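Long-range contact in prophenoloxidase b (Marsupenaeus japonicus, PDB 3WKY), which is the precursor of a crustacean hemolymph phenoloxidase that, once activated, probably oxidises monophenols and o-diphenols at a type 3 copper centre: residues Asn456-Ile461 with Asn470-Ile475. Residues are numbered along the deposited sequence; the frame is centred on the assembly and turned at random. Where two conformers were deposited one is given.
Sequences NSSSGI and NITVHI. With NAG (2-acetamido-2-deoxy-beta-D-glucopyranose), chain C; NAG (2-acetamido-2-deoxy-beta-D-glucopyranose), chain H; EDO (1,2-ethanediol), chain L.
Two neighbouring serines take over the pairing with strand 472-475 where the partner strand gives out: Ser457 grips the carbonyl of Val473 twice, and Ser458 receives the NH of the same residue on its hydroxyl. Ser457 N lies 3.0 Å from Val473 O, almost straight out from the carbonyl, while Ser457 OG, 2.8 Å from the same Val473 O, donates from above the carbonyl plane. With chi1 at 67°, Ser457 OG sits between its own N and carbonyl carbon and turns to the same acceptor as the NH; CB meets Ile475 CD1 at 3.5 Å. Replacing Ser457 with an alanine is likely to leave Val473 O with the backbone NH as its one donor across this contact and to open a small gap beside Val473 CB and Ile475 CD1. Val473 N donates to Ser458 OG at 3.0 Å (N-H...O 159°), and that hydroxyl in turn donates to O1 of an ethanediol, probably from the crystallisation liquor. Asn456 carries an N-linked glycan through ND2; its OD1 accepts from Ser458 N at 3.0 Å, forming an Asx turn. The sugar folds back over the strand: in the Thr472 conformer described, N2 of the N-acetylglucosamine on Asn456 donates to Thr472 OG1 at 3.1 Å, and its acetyl methyl C8 lies at the edge of the His474 ring, near the ring plane. NE2 of that imidazole is hydrogen-bonded to Glu165 OE1 on the adjoining strand 165-169. Asn456 and His474 form a non-hydrogen-bonded antiparallel pair, the last regular bridge; the chain leaves the strand only after Ser458. This is the end of the antiparallel pairing of the consecutive strands 445-456 and 472-481, where serine hydroxyls and an Asx turn replace the regular ladder, in the ig-like domain of the hemocyanin family.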
loop_
_atom_site.group_PDB
_atom_site.type_symbol
_atom_site.label_atom_id
_atom_site.label_comp_id
_atom_site.label_asym_id
_atom_site.label_seq_id
_atom_site.Cartn_x
_atom_site.Cartn_y
_atom_site.Cartn_z
ATOM N N ASN A 456 41.312 22.869 -24.695
ATOM C CA ASN A 456 42.540 22.119 -24.442
ATOM C C ASN A 456 42.488 21.489 -23.042
ATOM O O ASN A 456 42.558 22.190 -22.030
ATOM C CB ASN A 456 43.739 23.076 -24.576
ATOM C CG ASN A 456 45.093 22.378 -24.474
ATOM O OD1 ASN A 456 45.196 21.238 -24.011
ATOM N ND2 ASN A 456 46.151 23.082 -24.909
ATOM N N SER A 457 42.372 20.167 -22.980
ATOM C CA SER A 457 42.224 19.493 -21.690
ATOM C C SER A 457 43.555 19.169 -21.023
ATOM O O SER A 457 43.584 18.729 -19.874
ATOM C CB SER A 457 41.396 18.212 -21.835
ATOM O OG SER A 457 42.068 17.232 -22.609
ATOM N N SER A 458 44.655 19.413 -21.729
ATOM C CA SER A 458 45.974 19.019 -21.237
ATOM C C SER A 458 46.483 19.866 -20.073
ATOM O O SER A 458 47.472 19.527 -19.435
ATOM C CB SER A 458 46.979 18.976 -22.386
ATOM O OG SER A 458 46.695 17.872 -23.227
ATOM N N SER A 459 45.793 20.961 -19.783
ATOM C CA SER A 459 46.088 21.722 -18.582
ATOM C C SER A 459 45.555 20.982 -17.363
ATOM O O SER A 459 45.997 21.222 -16.240
ATOM C CB SER A 459 45.444 23.105 -18.663
ATOM O OG SER A 459 44.150 23.006 -19.239
ATOM N N GLY A 460 44.599 20.081 -17.586
ATOM C CA GLY A 460 43.953 19.394 -16.481
ATOM C C GLY A 460 44.392 17.951 -16.289
ATOM O O GLY A 460 44.506 17.472 -15.157
ATOM N N ILE A 461 44.609 17.260 -17.405
ATOM C CA ILE A 461 45.005 15.860 -17.401
ATOM C C ILE A 461 46.336 15.701 -18.119
ATOM O O ILE A 461 46.509 16.201 -19.237
ATOM C CB ILE A 461 43.975 14.999 -18.144
ATOM C CG1 ILE A 461 42.619 15.041 -17.425
ATOM C CG2 ILE A 461 44.463 13.562 -18.259
ATOM C CD1 ILE A 461 41.486 14.439 -18.242
ATOM N N ASN A 470 55.189 14.807 -26.162
ATOM C CA ASN A 470 54.556 16.071 -26.499
ATOM C C ASN A 470 53.161 15.765 -27.029
ATOM O O ASN A 470 52.993 15.408 -28.200
ATOM C CB ASN A 470 55.401 16.789 -27.555
ATOM C CG ASN A 470 54.794 18.095 -28.019
ATOM O OD1 ASN A 470 54.029 18.737 -27.298
ATOM N ND2 ASN A 470 55.148 18.499 -29.241
ATOM N N ILE A 471 52.159 15.876 -26.160
ATOM C CA ILE A 471 50.799 15.505 -26.534
ATOM C C ILE A 471 49.768 16.476 -25.956
ATOM O O ILE A 471 49.849 16.869 -24.789
ATOM C CB ILE A 471 50.484 14.043 -26.119
ATOM C CG1 ILE A 471 49.078 13.636 -26.565
ATOM C CG2 ILE A 471 50.651 13.857 -24.619
ATOM C CD1 ILE A 471 48.848 13.746 -28.063
ATOM N N THR A 472 48.833 16.893 -26.803
ATOM C CA THR A 472 47.728 17.758 -26.395
ATOM C C THR A 472 46.415 17.104 -26.799
ATOM O O THR A 472 46.263 16.671 -27.944
ATOM C CB THR A 472 47.813 19.144 -27.067
ATOM O OG1 THR A 472 48.949 19.857 -26.562
ATOM C CG2 THR A 472 46.547 19.963 -26.792
ATOM N N VAL A 473 45.471 17.037 -25.866
ATOM C CA VAL A 473 44.176 16.449 -26.165
ATOM C C VAL A 473 43.127 17.542 -26.158
ATOM O O VAL A 473 42.881 18.180 -25.128
ATOM C CB VAL A 473 43.797 15.350 -25.157
ATOM C CG1 VAL A 473 42.388 14.847 -25.428
ATOM C CG2 VAL A 473 44.794 14.200 -25.237
ATOM N N HIS A 474 42.533 17.774 -27.322
ATOM C CA HIS A 474 41.448 18.733 -27.444
ATOM C C HIS A 474 40.134 17.985 -27.278
ATOM O O HIS A 474 40.003 16.839 -27.729
ATOM C CB HIS A 474 41.493 19.425 -28.807
ATOM C CG HIS A 474 42.727 20.247 -29.024
ATOM N ND1 HIS A 474 42.926 21.463 -28.408
ATOM C CD2 HIS A 474 43.822 20.029 -29.792
ATOM C CE1 HIS A 474 44.094 21.959 -28.782
ATOM N NE2 HIS A 474 44.655 21.109 -29.622
ATOM N N ILE A 475 39.168 18.623 -26.619
ATOM C CA ILE A 475 37.854 18.012 -26.434
ATOM C C ILE A 475 36.787 18.906 -27.040
ATOM O O ILE A 475 36.673 20.083 -26.686
ATOM C CB ILE A 475 37.543 17.749 -24.953
ATOM C CG1 ILE A 475 38.566 16.769 -24.371
ATOM C CG2 ILE A 475 36.116 17.202 -24.797
ATOM C CD1 ILE A 475 38.446 16.554 -22.871
HETATM C C1 NAG C . 47.396 22.663 -24.285
HETATM C C2 NAG C . 48.486 23.393 -25.074
HETATM C C3 NAG C . 49.853 23.104 -24.481
HETATM C C4 NAG C . 49.900 23.457 -22.999
HETATM C C5 NAG C . 48.662 23.030 -22.202
HETATM C C6 NAG C . 48.469 24.034 -21.068
HETATM C C7 NAG C . 48.167 23.759 -27.485
HETATM C C8 NAG C . 48.074 23.086 -28.823
HETATM N N2 NAG C . 48.494 22.971 -26.462
HETATM O O3 NAG C . 50.821 23.853 -25.188
HETATM O O4 NAG C . 51.033 22.834 -22.431
HETATM O O5 NAG C . 47.439 23.031 -22.922
HETATM O O6 NAG C . 48.874 23.503 -19.831
HETATM O O7 NAG C . 47.943 24.963 -27.372
HETATM C C1 NAG H . 54.832 19.884 -29.487
HETATM C C2 NAG H . 55.993 20.859 -29.745
HETATM C C3 NAG H . 55.630 22.167 -30.464
HETATM C C4 NAG H . 54.417 22.043 -31.376
HETATM C C5 NAG H . 53.333 21.299 -30.612
HETATM C C6 NAG H . 51.980 21.307 -31.318
HETATM C C7 NAG H . 57.758 20.698 -28.070
HETATM C C8 NAG H . 58.305 21.222 -26.774
HETATM N N2 NAG H . 56.591 21.201 -28.465
HETATM O O3 NAG H . 56.735 22.598 -31.227
HETATM O O4 NAG H . 53.963 23.324 -31.755
HETATM O O5 NAG H . 53.794 19.980 -30.442
HETATM O O6 NAG H . 51.836 20.153 -32.112
HETATM O O7 NAG H . 58.373 19.845 -28.709
HETATM C C1 EDO L . 49.174 17.211 -20.310
HETATM O O1 EDO L . 48.867 16.543 -21.553
HETATM C C2 EDO L . 50.286 18.249 -20.439
HETATM O O2 EDO L . 51.546 17.582 -20.582
#